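Local coordinates for protein hookworm platelet inhibitor 1 (Ancylostoma caninum, PDB 4TPV) that inhibits platelet aggregation and prevents resting platelets from adhering to fibrinogen and collagen, possibly by binding integrins on the platelet surface, at residues Tyr26-Ala31 with Asp170-Leu175; Thr36-Thr41 with Ile148-Ala153; Glu9-Asp14 with Cys122-Cys127; Arg16-Glu21 with Asn79-Ala84. All blocks are in the same frame, centred on the assembly; numbering follows the deposited sequence.

Contact 1 of 4, residues Tyr26-Ala31 with Asp170-Leu175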
loop_
_atom_site.group_PDB
_atom_site.type_symbol
_atom_site.label_atom_id
_atom_site.label_comp_id
_atom_site.label_asym_id
_atom_site.label_seq_id
_atom_site.Cartn_x
_atom_site.Cartn_y
_atom_site.Cartn_z
ATOM N N TYR A 26 -5.967 6.833 -0.783
ATOM C CA TYR A 26 -6.354 5.999 -1.917
ATOM C C TYR A 26 -7.358 4.949 -1.472
ATOM O O TYR A 26 -8.340 4.674 -2.141
ATOM C CB TYR A 26 -5.149 5.278 -2.529
ATOM C CG TYR A 26 -4.113 6.140 -3.217
ATOM C CD1 TYR A 26 -4.425 7.384 -3.709
ATOM C CD2 TYR A 26 -2.814 5.670 -3.390
ATOM C CE1 TYR A 26 -3.469 8.153 -4.355
ATOM C CE2 TYR A 26 -1.856 6.433 -4.019
ATOM C CZ TYR A 26 -2.197 7.672 -4.501
ATOM O OH TYR A 26 -1.233 8.430 -5.121
ATOM N N ARG A 27 -7.091 4.340 -0.323
ATOM C CA ARG A 27 -7.968 3.263 0.151
ATOM C C ARG A 27 -9.346 3.793 0.605
ATOM O O ARG A 27 -10.370 3.143 0.401
ATOM C CB ARG A 27 -7.253 2.474 1.274
ATOM C CG ARG A 27 -6.049 1.693 0.757
ATOM C CD ARG A 27 -5.160 1.146 1.888
ATOM N NE ARG A 27 -5.858 0.140 2.687
ATOM C CZ ARG A 27 -5.972 -1.145 2.341
ATOM N NH1 ARG A 27 -5.436 -1.571 1.200
ATOM N NH2 ARG A 27 -6.651 -1.995 3.109
ATOM N N ALA A 28 -9.378 4.986 1.203
ATOM C CA ALA A 28 -10.645 5.619 1.572
ATOM C C ALA A 28 -11.457 6.012 0.328
ATOM O O ALA A 28 -12.668 5.818 0.285
ATOM C CB ALA A 28 -10.377 6.843 2.443
ATOM N N ALA A 29 -10.783 6.586 -0.666
ATOM C CA ALA A 29 -11.457 6.940 -1.915
ATOM C C ALA A 29 -12.000 5.679 -2.545
ATOM O O ALA A 29 -13.143 5.630 -2.999
ATOM C CB ALA A 29 -10.501 7.650 -2.865
ATOM N N PHE A 30 -11.168 4.643 -2.573
ATOM C CA PHE A 30 -11.589 3.393 -3.178
ATOM C C PHE A 30 -12.760 2.779 -2.416
ATOM O O PHE A 30 -13.735 2.319 -3.028
ATOM C CB PHE A 30 -10.421 2.408 -3.238
ATOM C CG PHE A 30 -10.648 1.295 -4.208
ATOM C CD1 PHE A 30 -11.296 0.142 -3.818
ATOM C CD2 PHE A 30 -10.209 1.411 -5.510
ATOM C CE1 PHE A 30 -11.494 -0.891 -4.722
ATOM C CE2 PHE A 30 -10.397 0.390 -6.414
ATOM C CZ PHE A 30 -11.049 -0.754 -6.027
ATOM N N ALA A 31 -12.710 2.795 -1.087
ATOM C CA ALA A 31 -13.767 2.173 -0.284
ATOM C C ALA A 31 -15.121 2.856 -0.481
ATOM O O ALA A 31 -16.160 2.191 -0.520
ATOM C CB ALA A 31 -13.389 2.186 1.221
ATOM N N ASP A 170 -10.797 8.011 12.119
ATOM C CA ASP A 170 -9.739 8.830 11.527
ATOM C C ASP A 170 -9.840 8.912 10.010
ATOM O O ASP A 170 -9.244 9.793 9.383
ATOM C CB ASP A 170 -8.360 8.266 11.884
ATOM C CG ASP A 170 -7.982 8.507 13.311
ATOM O OD1 ASP A 170 -8.556 9.417 13.949
ATOM O OD2 ASP A 170 -7.075 7.792 13.785
ATOM N N TRP A 171 -10.556 7.958 9.418
ATOM C CA TRP A 171 -10.625 7.817 7.968
ATOM C C TRP A 171 -12.078 7.729 7.529
ATOM O O TRP A 171 -12.486 6.808 6.818
ATOM C CB TRP A 171 -9.805 6.597 7.504
ATOM C CG TRP A 171 -8.336 6.886 7.629
ATOM C CD1 TRP A 171 -7.516 6.526 8.648
ATOM C CD2 TRP A 171 -7.539 7.688 6.742
ATOM N NE1 TRP A 171 -6.249 7.031 8.450
ATOM C CE2 TRP A 171 -6.238 7.742 7.282
ATOM C CE3 TRP A 171 -7.799 8.359 5.543
ATOM C CZ2 TRP A 171 -5.198 8.441 6.666
ATOM C CZ3 TRP A 171 -6.749 9.042 4.923
ATOM C CH2 TRP A 171 -5.474 9.076 5.488
ATOM N N GLN A 172 -12.844 8.707 8.000
ATOM C CA GLN A 172 -14.237 8.942 7.607
ATOM C C GLN A 172 -15.120 7.712 7.818
ATOM O O GLN A 172 -16.134 7.539 7.141
ATOM C CB GLN A 172 -14.310 9.414 6.140
ATOM C CG GLN A 172 -13.496 10.695 5.845
ATOM C CD GLN A 172 -11.978 10.419 5.634
ATOM O OE1 GLN A 172 -11.597 9.575 4.820
ATOM N NE2 GLN A 172 -11.125 11.141 6.361
ATOM N N ASN A 173 -14.765 6.891 8.804
ATOM C CA ASN A 173 -15.481 5.647 9.063
ATOM C C ASN A 173 -15.641 4.774 7.815
ATOM O O ASN A 173 -16.673 4.109 7.631
ATOM C CB ASN A 173 -16.839 5.951 9.690
ATOM C CG ASN A 173 -16.698 6.519 11.080
ATOM O OD1 ASN A 173 -16.981 7.691 11.310
ATOM N ND2 ASN A 173 -16.216 5.698 12.012
ATOM N N LEU A 174 -14.586 4.745 7.008
ATOM C CA LEU A 174 -14.554 3.949 5.793
ATOM C C LEU A 174 -13.633 2.754 5.928
ATOM O O LEU A 174 -13.796 1.764 5.206
ATOM C CB LEU A 174 -14.090 4.793 4.603
ATOM C CG LEU A 174 -15.098 5.827 4.097
ATOM C CD1 LEU A 174 -14.421 6.789 3.137
ATOM C CD2 LEU A 174 -16.289 5.124 3.438
ATOM N N LEU A 175 -12.663 2.858 6.843
ATOM C CA LEU A 175 -11.601 1.860 6.990
ATOM C C LEU A 175 -11.654 1.178 8.356
ATOM O O LEU A 175 -12.268 1.680 9.289
ATOM C CB LEU A 175 -10.224 2.516 6.780
ATOM C CG LEU A 175 -10.027 3.365 5.516
ATOM C CD1 LEU A 175 -8.585 3.847 5.393
ATOM C CD2 LEU A 175 -10.471 2.605 4.265
#
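With chi1 at -72° and CG anti to its own carbonyl carbon, L174 extends CD1 to A28, where the methyl packs 4.1 Å from A28 CB and 3.5 Å from A28 O. L175 takes up the same first rotamer, and its CD2 approaches the backbone one residue earlier, 3.9 Å from R27 O, while also meeting A31 CB. The two leucines thus cover a strip of small residues on the helix: A28 and A31, one helical turn apart, point their methyls at the loop and let its backbone come close. A31 CB lies 4.3 Å from L174 CB and 4.0 Å from L174 O. At the other end of the strip, A28 CB touches CE3 of W171, approaching the indole obliquely, and the bent side chain of Q172 brings OE1 to 3.8 Å from the same methyl. This is packing of carbon against carbon and carbonyl. The loop is shaped for it by a tight turn in which Q172 and N173 both have positive phi and L174 N donates to W171 O at 2.9 Å, a bond that closes the turn between W171 and L174, both of which touch A28. The contact lays the loop between the two short strands 166-167 and 176-177 on the long helix 13-34. W171 reaches further along that helix to E21 and N24, and the opposite flank of the helix, at Y26 and F30, meets helix 107-113.

Contact 2 of 4, residues Thr36-Thr41 with Ile148-Ala153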
loop_
_atom_site.group_PDB
_atom_site.type_symbol
_atom_site.label_atom_id
_atom_site.label_comp_id
_atom_site.label_asym_id
_atom_site.label_seq_id
_atom_site.Cartn_x
_atom_site.Cartn_y
_atom_site.Cartn_z
ATOM N N THR A 36 -16.577 -0.942 -0.410
ATOM C CA THR A 36 -15.816 -2.067 0.105
ATOM C C THR A 36 -16.066 -2.208 1.607
ATOM O O THR A 36 -15.883 -1.241 2.351
ATOM C CB THR A 36 -14.300 -1.894 -0.147
ATOM O OG1 THR A 36 -13.801 -0.790 0.627
ATOM C CG2 THR A 36 -14.023 -1.609 -1.636
ATOM N N SER A 37 -16.450 -3.410 2.042
ATOM C CA SER A 37 -16.965 -3.616 3.396
ATOM C C SER A 37 -15.941 -3.824 4.520
ATOM O O SER A 37 -16.326 -3.796 5.686
ATOM C CB SER A 37 -17.917 -4.808 3.392
ATOM O OG SER A 37 -17.256 -5.971 2.914
ATOM N N LYS A 38 -14.667 -4.052 4.191
ATOM C CA LYS A 38 -13.654 -4.238 5.238
ATOM C C LYS A 38 -12.259 -3.817 4.773
ATOM O O LYS A 38 -11.270 -4.553 4.895
ATOM C CB LYS A 38 -13.671 -5.687 5.736
ATOM C CG LYS A 38 -13.598 -6.772 4.685
ATOM C CD LYS A 38 -13.513 -8.138 5.368
ATOM C CE LYS A 38 -13.692 -9.266 4.364
ATOM N NZ LYS A 38 -13.620 -10.603 5.047
ATOM N N MET A 39 -12.184 -2.590 4.269
ATOM C CA MET A 39 -10.902 -2.034 3.849
ATOM C C MET A 39 -10.150 -1.586 5.086
ATOM O O MET A 39 -10.611 -0.716 5.808
ATOM C CB MET A 39 -11.095 -0.860 2.889
ATOM C CG MET A 39 -9.783 -0.307 2.355
ATOM S SD MET A 39 -9.110 -1.252 0.982
ATOM C CE MET A 39 -10.254 -0.894 -0.360
ATOM N N ARG A 40 -8.989 -2.184 5.332
ATOM C CA ARG A 40 -8.194 -1.815 6.516
ATOM C C ARG A 40 -7.393 -0.524 6.356
ATOM O O ARG A 40 -6.879 -0.196 5.287
ATOM C CB ARG A 40 -7.241 -2.962 6.882
ATOM C CG ARG A 40 -8.010 -4.227 7.344
ATOM C CD ARG A 40 -7.162 -5.210 8.135
ATOM N NE ARG A 40 -6.826 -4.672 9.461
ATOM C CZ ARG A 40 -6.508 -5.422 10.509
ATOM N NH1 ARG A 40 -6.492 -6.738 10.402
ATOM N NH2 ARG A 40 -6.209 -4.844 11.666
ATOM N N THR A 41 -7.256 0.184 7.470
ATOM C CA THR A 41 -6.310 1.282 7.566
ATOM C C THR A 41 -4.918 0.694 7.526
ATOM O O THR A 41 -4.638 -0.274 8.243
ATOM C CB THR A 41 -6.481 2.065 8.859
ATOM O OG1 THR A 41 -7.835 2.501 8.977
ATOM C CG2 THR A 41 -5.564 3.293 8.878
ATOM N N ILE A 148 -9.819 -9.059 -4.445
ATOM C CA ILE A 148 -9.101 -7.884 -3.937
ATOM C C ILE A 148 -9.823 -7.272 -2.743
ATOM O O ILE A 148 -9.187 -6.888 -1.742
ATOM C CB ILE A 148 -8.934 -6.798 -5.029
ATOM C CG1 ILE A 148 -8.316 -7.372 -6.299
ATOM C CG2 ILE A 148 -8.086 -5.624 -4.490
ATOM C CD1 ILE A 148 -8.520 -6.449 -7.529
ATOM N N TYR A 149 -11.146 -7.161 -2.855
ATOM C CA TYR A 149 -11.964 -6.569 -1.798
ATOM C C TYR A 149 -13.347 -7.173 -1.791
ATOM O O TYR A 149 -13.909 -7.459 -2.862
ATOM C CB TYR A 149 -12.084 -5.054 -1.989
ATOM C CG TYR A 149 -12.607 -4.676 -3.362
ATOM C CD1 TYR A 149 -13.982 -4.560 -3.616
ATOM C CD2 TYR A 149 -11.730 -4.435 -4.403
ATOM C CE1 TYR A 149 -14.440 -4.227 -4.880
ATOM C CE2 TYR A 149 -12.171 -4.084 -5.654
ATOM C CZ TYR A 149 -13.527 -3.974 -5.893
ATOM O OH TYR A 149 -13.983 -3.629 -7.163
ATOM N N GLU A 150 -13.906 -7.367 -0.597
ATOM C CA GLU A 150 -15.318 -7.727 -0.497
ATOM C C GLU A 150 -16.175 -6.474 -0.631
ATOM O O GLU A 150 -15.764 -5.399 -0.215
ATOM C CB GLU A 150 -15.617 -8.440 0.825
ATOM C CG GLU A 150 -14.879 -9.761 1.000
ATOM C CD GLU A 150 -15.297 -10.808 -0.022
ATOM O OE1 GLU A 150 -16.440 -10.741 -0.531
ATOM O OE2 GLU A 150 -14.477 -11.694 -0.320
ATOM N N GLU A 151 -17.366 -6.622 -1.205
ATOM C CA GLU A 151 -18.232 -5.471 -1.442
ATOM C C GLU A 151 -19.346 -5.382 -0.421
ATOM O O GLU A 151 -19.962 -6.390 -0.080
ATOM C CB GLU A 151 -18.831 -5.530 -2.845
ATOM C CG GLU A 151 -17.819 -5.276 -3.954
ATOM C CD GLU A 151 -18.360 -5.661 -5.318
ATOM O OE1 GLU A 151 -19.464 -6.238 -5.365
ATOM O OE2 GLU A 151 -17.682 -5.399 -6.334
ATOM N N GLY A 152 -19.613 -4.162 0.043
ATOM C CA GLY A 152 -20.738 -3.884 0.921
ATOM C C GLY A 152 -20.522 -2.565 1.635
ATOM O O GLY A 152 -19.535 -1.888 1.367
ATOM N N ALA A 153 -21.439 -2.209 2.541
ATOM C CA ALA A 153 -21.323 -0.958 3.297
ATOM C C ALA A 153 -19.954 -0.856 3.949
ATOM O O ALA A 153 -19.513 -1.802 4.580
ATOM C CB ALA A 153 -22.406 -0.880 4.355
HETATM O O HOH W 1 -19.257 -7.670 2.120
HETATM O O HOH W 2 -13.578 -4.884 1.665
#
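T36 and Y149 meet at about a right angle, the methyl CG2 of the threonine resting 3.6 Å from CD1 of the tyrosine and approaching its ring obliquely. K38 and E150 are arranged quite differently: their chains run side by side in the same direction, with K38 CE 3.6 Å from E150 CG. They associate through methylenes, since K38 NZ and E150 OE2 stay 5.5 Å apart and the ammonium forms its salt bridge with D160. K38 starts from the cramped setting between its backbone N and carbonyl carbon (chi1 51°) and is extended beyond CG, which carries its aliphatic length along the glutamate.

Between these two pairs lies S37, whose OG packs against E150 CB and whose N donates to E150 O at 3.1 Å. That bond is fairly straight, 160° at the hydrogen, although the donor stands above the carbonyl plane. E150 O is used repeatedly: the CA-H of T36 approaches it at 3.3 Å, and a water that accepts from K38 N donates to it as well. A second water links S37 OG with E151 O. Y149 also meets F30 of helix 13-34 edge to face. The arrangement is an isolated beta bridge, T36 paired with E151, which ties the loop following the first helix of the CAP fold to the chain beyond its last long strand, 130-138.

Contact 3 of 4, residues Glu9-Asp14 with Cys122-Cys127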
loop_
_atom_site.group_PDB
_atom_site.type_symbol
_atom_site.label_atom_id
_atom_site.label_comp_id
_atom_site.label_asym_id
_atom_site.label_seq_id
_atom_site.Cartn_x
_atom_site.Cartn_y
_atom_site.Cartn_z
ATOM N N GLU A 9 19.193 6.980 3.631
ATOM C CA GLU A 9 19.785 8.055 2.857
ATOM C C GLU A 9 18.757 8.879 2.094
ATOM O O GLU A 9 18.890 10.097 1.995
ATOM C CB GLU A 9 20.811 7.487 1.885
ATOM C CG GLU A 9 21.155 8.443 0.772
ATOM C CD GLU A 9 22.407 8.040 0.046
ATOM O OE1 GLU A 9 22.986 6.992 0.405
ATOM O OE2 GLU A 9 22.813 8.776 -0.877
ATOM N N LYS A 10 17.732 8.219 1.558
ATOM C CA LYS A 10 16.772 8.883 0.669
ATOM C C LYS A 10 15.328 8.831 1.184
ATOM O O LYS A 10 14.375 9.121 0.446
ATOM C CB LYS A 10 16.849 8.261 -0.734
ATOM C CG LYS A 10 18.231 8.363 -1.376
ATOM C CD LYS A 10 18.281 7.648 -2.718
ATOM C CE LYS A 10 17.671 8.476 -3.840
ATOM N NZ LYS A 10 18.518 9.661 -4.198
ATOM N N LEU A 11 15.172 8.479 2.454
ATOM C CA LEU A 11 13.855 8.342 3.061
ATOM C C LEU A 11 13.936 8.821 4.517
ATOM O O LEU A 11 14.868 8.438 5.234
ATOM C CB LEU A 11 13.395 6.875 2.984
ATOM C CG LEU A 11 12.007 6.566 3.538
ATOM C CD1 LEU A 11 10.940 7.109 2.613
ATOM C CD2 LEU A 11 11.806 5.059 3.761
ATOM N N ASP A 12 13.012 9.686 4.944
ATOM C CA ASP A 12 12.941 10.089 6.350
ATOM C C ASP A 12 11.526 9.945 6.908
ATOM O O ASP A 12 10.624 9.501 6.199
ATOM C CB ASP A 12 13.438 11.521 6.529
ATOM C CG ASP A 12 12.729 12.507 5.612
ATOM O OD1 ASP A 12 11.613 12.212 5.125
ATOM O OD2 ASP A 12 13.288 13.595 5.374
ATOM N N ASP A 13 11.328 10.305 8.178
ATOM C CA ASP A 13 10.013 10.123 8.807
ATOM C C ASP A 13 8.908 10.866 8.072
ATOM O O ASP A 13 7.777 10.376 7.963
ATOM C CB ASP A 13 10.023 10.579 10.265
ATOM C CG ASP A 13 10.717 9.595 11.178
ATOM O OD1 ASP A 13 11.165 8.543 10.687
ATOM O OD2 ASP A 13 10.808 9.872 12.394
ATOM N N ASP A 14 9.241 12.059 7.594
ATOM C CA ASP A 14 8.333 12.878 6.804
ATOM C C ASP A 14 7.803 12.091 5.601
ATOM O O ASP A 14 6.596 12.001 5.368
ATOM C CB ASP A 14 9.050 14.144 6.336
ATOM C CG ASP A 14 8.102 15.193 5.808
ATOM O OD1 ASP A 14 6.965 15.273 6.313
ATOM O OD2 ASP A 14 8.504 15.945 4.896
ATOM N N CYS A 122 8.400 1.088 2.892
ATOM C CA CYS A 122 8.913 1.489 1.574
ATOM C C CYS A 122 10.413 1.801 1.574
ATOM O O CYS A 122 11.025 1.976 2.624
ATOM C CB CYS A 122 8.128 2.695 1.059
ATOM S SG CYS A 122 6.340 2.409 0.888
ATOM N N ALA A 123 10.996 1.871 0.377
ATOM C CA ALA A 123 12.431 2.061 0.204
ATOM C C ALA A 123 12.676 2.897 -1.049
ATOM O O ALA A 123 11.935 2.800 -2.035
ATOM C CB ALA A 123 13.147 0.709 0.102
ATOM N N VAL A 124 13.688 3.745 -0.994
ATOM C CA VAL A 124 14.067 4.586 -2.118
ATOM C C VAL A 124 15.550 4.376 -2.370
ATOM O O VAL A 124 16.362 4.593 -1.468
ATOM C CB VAL A 124 13.765 6.063 -1.825
ATOM C CG1 VAL A 124 14.256 6.937 -2.973
ATOM C CG2 VAL A 124 12.264 6.260 -1.589
ATOM N N VAL A 125 15.922 3.940 -3.575
ATOM C CA VAL A 125 17.320 3.639 -3.857
ATOM C C VAL A 125 17.682 4.109 -5.253
ATOM O O VAL A 125 16.799 4.301 -6.081
ATOM C CB VAL A 125 17.622 2.139 -3.750
ATOM C CG1 VAL A 125 17.290 1.599 -2.352
ATOM C CG2 VAL A 125 16.860 1.375 -4.801
ATOM N N ASP A 126 18.971 4.314 -5.505
ATOM C CA ASP A 126 19.426 4.617 -6.854
ATOM C C ASP A 126 19.961 3.372 -7.541
ATOM O O ASP A 126 20.792 2.656 -6.989
ATOM C CB ASP A 126 20.522 5.692 -6.845
ATOM C CG ASP A 126 20.989 6.064 -8.258
ATOM O OD1 ASP A 126 20.248 6.798 -8.940
ATOM O OD2 ASP A 126 22.085 5.630 -8.681
ATOM N N CYS A 127 19.498 3.139 -8.761
ATOM C CA CYS A 127 20.035 2.070 -9.584
ATOM C C CYS A 127 20.504 2.649 -10.895
ATOM O O CYS A 127 19.677 3.008 -11.738
ATOM C CB CYS A 127 18.982 1.004 -9.843
ATOM S SG CYS A 127 18.372 0.200 -8.359
HETATM O O HOH W 3 17.490 5.428 1.184
#
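K10 lies across V124 at about a right angle, its CB 3.7 Å from V124 CG1. The side chain leaves the backbone with CG anti to the carbonyl carbon and is then bent at chi3 (79°) and chi4 (70°), so that it curls over the valine: CE returns to 3.8 Å from the same CG1, and CD passes 3.8 Å from V124 O. The lysine therefore works here through its methylenes, while its ammonium remains 5.8 Å from D126 OD1, too far for an ion pair. The backbones are joined indirectly, by one water that accepts from K10 N at 2.8 Å and donates to V124 O at 3.0 Å.

L11 follows, pointing at the strand two residues further back. Its CD2 closes to 3.4 Å from C122 O, and CD1 only grazes V124 CG2 at 4.5 Å. The leucine is buried and also packs on E49 and Y53 of helix 46-56, and on F19. D12 then occupies the N-cap position, where its OD1 accepts from M15 N, and at D13 and D14 the chain enters helix 13-34.

Along the strand, V124 points to the N-terminal segment, whereas A123 points away from it and meets A52 and Y53. C122 and C127 fix the strand covalently, through disulfides to C135 of the neighbouring strand and to C59. The arrangement belongs to the alpha-beta-alpha sandwich of the CAP superfamily, whose N-terminal segment here packs beside strand 119-127 just before the first helix.

Contact 4 of 4, residues Arg16-Glu21 with Asn79-Ala84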
loop_
_atom_site.group_PDB
_atom_site.type_symbol
_atom_site.label_atom_id
_atom_site.label_comp_id
_atom_site.label_asym_id
_atom_site.label_seq_id
_atom_site.Cartn_x
_atom_site.Cartn_y
_atom_site.Cartn_z
ATOM N N ARG A 16 7.944 8.832 5.141
ATOM C CA ARG A 16 7.232 7.632 5.590
ATOM C C ARG A 16 5.779 7.994 5.825
ATOM O O ARG A 16 4.878 7.291 5.389
ATOM C CB ARG A 16 7.861 7.032 6.854
ATOM C CG ARG A 16 9.276 6.527 6.639
ATOM C CD ARG A 16 9.901 6.051 7.933
ATOM N NE ARG A 16 11.187 5.419 7.661
ATOM C CZ ARG A 16 12.375 5.955 7.934
ATOM N NH1 ARG A 16 12.464 7.136 8.540
ATOM N NH2 ARG A 16 13.482 5.288 7.618
ATOM N N GLU A 17 5.555 9.128 6.485
ATOM C CA GLU A 17 4.209 9.619 6.726
ATOM C C GLU A 17 3.496 9.948 5.409
ATOM O O GLU A 17 2.323 9.619 5.244
ATOM C CB GLU A 17 4.254 10.851 7.646
ATOM C CG GLU A 17 2.912 11.232 8.226
ATOM C CD GLU A 17 3.028 12.352 9.250
ATOM O OE1 GLU A 17 3.867 13.260 9.050
ATOM O OE2 GLU A 17 2.293 12.317 10.261
ATOM N N MET A 18 4.203 10.555 4.462
ATOM C CA MET A 18 3.613 10.880 3.173
ATOM C C MET A 18 3.170 9.591 2.489
ATOM O O MET A 18 2.065 9.509 2.004
ATOM C CB MET A 18 4.582 11.662 2.287
ATOM C CG MET A 18 4.817 13.096 2.760
ATOM S SD MET A 18 6.207 13.812 1.863
ATOM C CE MET A 18 6.428 15.366 2.749
ATOM N N PHE A 19 4.010 8.565 2.504
ATOM C CA PHE A 19 3.623 7.298 1.885
ATOM C C PHE A 19 2.367 6.718 2.533
ATOM O O PHE A 19 1.453 6.259 1.845
ATOM C CB PHE A 19 4.762 6.281 1.985
ATOM C CG PHE A 19 5.753 6.344 0.854
ATOM C CD1 PHE A 19 5.398 5.957 -0.424
ATOM C CD2 PHE A 19 7.060 6.724 1.089
ATOM C CE1 PHE A 19 6.333 5.986 -1.460
ATOM C CE2 PHE A 19 7.990 6.751 0.063
ATOM C CZ PHE A 19 7.620 6.376 -1.221
ATOM N N THR A 20 2.332 6.721 3.858
ATOM C CA THR A 20 1.231 6.098 4.585
ATOM C C THR A 20 -0.080 6.849 4.348
ATOM O O THR A 20 -1.108 6.242 4.064
ATOM C CB THR A 20 1.527 6.047 6.079
ATOM O OG1 THR A 20 2.817 5.441 6.276
ATOM C CG2 THR A 20 0.441 5.245 6.819
ATOM N N GLU A 21 -0.035 8.173 4.466
ATOM C CA GLU A 21 -1.241 8.971 4.253
ATOM C C GLU A 21 -1.774 8.847 2.833
ATOM O O GLU A 21 -3.004 8.779 2.615
ATOM C CB GLU A 21 -0.974 10.444 4.570
ATOM C CG GLU A 21 -2.248 11.309 4.636
ATOM C CD GLU A 21 -2.810 11.705 3.276
ATOM O OE1 GLU A 21 -2.031 11.862 2.311
ATOM O OE2 GLU A 21 -4.050 11.855 3.178
ATOM N N ASN A 79 7.190 15.038 -5.846
ATOM C CA ASN A 79 8.055 14.417 -4.862
ATOM C C ASN A 79 7.958 12.901 -4.984
ATOM O O ASN A 79 7.159 12.376 -5.774
ATOM C CB ASN A 79 7.741 14.917 -3.440
ATOM C CG ASN A 79 6.477 14.309 -2.835
ATOM O OD1 ASN A 79 5.748 13.546 -3.474
ATOM N ND2 ASN A 79 6.205 14.673 -1.588
ATOM N N ILE A 80 8.815 12.191 -4.255
ATOM C CA ILE A 80 8.951 10.757 -4.470
ATOM C C ILE A 80 7.673 9.972 -4.123
ATOM O O ILE A 80 7.202 9.179 -4.943
ATOM C CB ILE A 80 10.176 10.224 -3.694
ATOM C CG1 ILE A 80 11.441 10.809 -4.328
ATOM C CG2 ILE A 80 10.213 8.711 -3.717
ATOM C CD1 ILE A 80 12.737 10.345 -3.680
ATOM N N PRO A 81 7.064 10.217 -2.951
ATOM C CA PRO A 81 5.818 9.508 -2.639
ATOM C C PRO A 81 4.709 9.752 -3.675
ATOM O O PRO A 81 4.041 8.791 -4.067
ATOM C CB PRO A 81 5.433 10.066 -1.258
ATOM C CG PRO A 81 6.733 10.477 -0.651
ATOM C CD PRO A 81 7.554 11.004 -1.799
ATOM N N LEU A 82 4.520 10.988 -4.141
ATOM C CA LEU A 82 3.505 11.232 -5.163
ATOM C C LEU A 82 3.870 10.639 -6.513
ATOM O O LEU A 82 2.991 10.129 -7.208
ATOM C CB LEU A 82 3.235 12.732 -5.333
ATOM C CG LEU A 82 2.483 13.347 -4.155
ATOM C CD1 LEU A 82 2.556 14.859 -4.281
ATOM C CD2 LEU A 82 1.014 12.864 -4.149
ATOM N N GLU A 83 5.146 10.694 -6.893
ATOM C CA GLU A 83 5.563 10.137 -8.187
ATOM C C GLU A 83 5.236 8.642 -8.230
ATOM O O GLU A 83 4.622 8.163 -9.191
ATOM C CB GLU A 83 7.057 10.423 -8.437
ATOM C CG GLU A 83 7.553 10.228 -9.872
ATOM C CD GLU A 83 7.034 11.270 -10.876
ATOM O OE1 GLU A 83 6.989 12.498 -10.579
ATOM O OE2 GLU A 83 6.697 10.850 -11.997
ATOM N N ALA A 84 5.574 7.914 -7.174
ATOM C CA ALA A 84 5.258 6.491 -7.104
ATOM C C ALA A 84 3.759 6.259 -6.948
ATOM O O ALA A 84 3.179 5.436 -7.665
ATOM C CB ALA A 84 6.011 5.833 -5.944
#
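F19 and P81 bring together two helices of the CAP alpha-beta-alpha sandwich, meeting between segment 16-21 of helix 13-34 and segment 80-84 of helix 80-89, whose local axes run roughly parallel at 9.3 Å with a crossing angle of -30°. The phenylalanine leaves its helix with CB directed along the interface, and chi1 of -87° brings a ring face against the proline. P81 CB then sits over the centre of that face, 4.1 Å from the centroid and almost on the ring normal, a CH-pi contact. Going outward, CD1 lies near P81 CB and CD2 near P81 CG, the two flanks of the ring meeting different parts of the proline. CE2, beside CD2, also packs on P81 CG. CE1 comes closest, 3.7 Å from P81 CA, and at its edge also touches A84 CB. At the tip, F19 CZ lies 4.3 Å from I80 CG2. Beyond this ring lies strand 130-138, where V133 touches F19, I80 and A84 alike.

M18 holds the other flank of the proline, its CB 3.8 Å from P81 CG, and its extended chain takes SD to 3.6 Å from N79 ND2. The amide's other end caps helix 80-89, in whose first turn P81 lies: N79 OD1 accepts from L82 N at 2.9 Å, with 161° at the hydrogen.

How the contacts relate
Helix 13-34 runs through contacts 1, 3 and 4: contacts 3 and 4 lie toward its N-terminal end and contact 1 further along. The centres of contacts 1 and 3 are about 26 Å apart, on opposite sides of the chain's centre. Contacts 3 and 4 (centres about 10 Å apart) merge into one packed region, where F19 touches both L11 and C122, and I80 meets V124. Contacts 1 and 2, also about 10 Å apart, are joined by probable hydrogen bonds from R27 NE to R40 O and from T36 N to A31 O. W171 against E21 bridges contacts 1 and 4. Contact 3 places a segment near the N-terminus, and contact 1 one near the C-terminus, beside the same long helix.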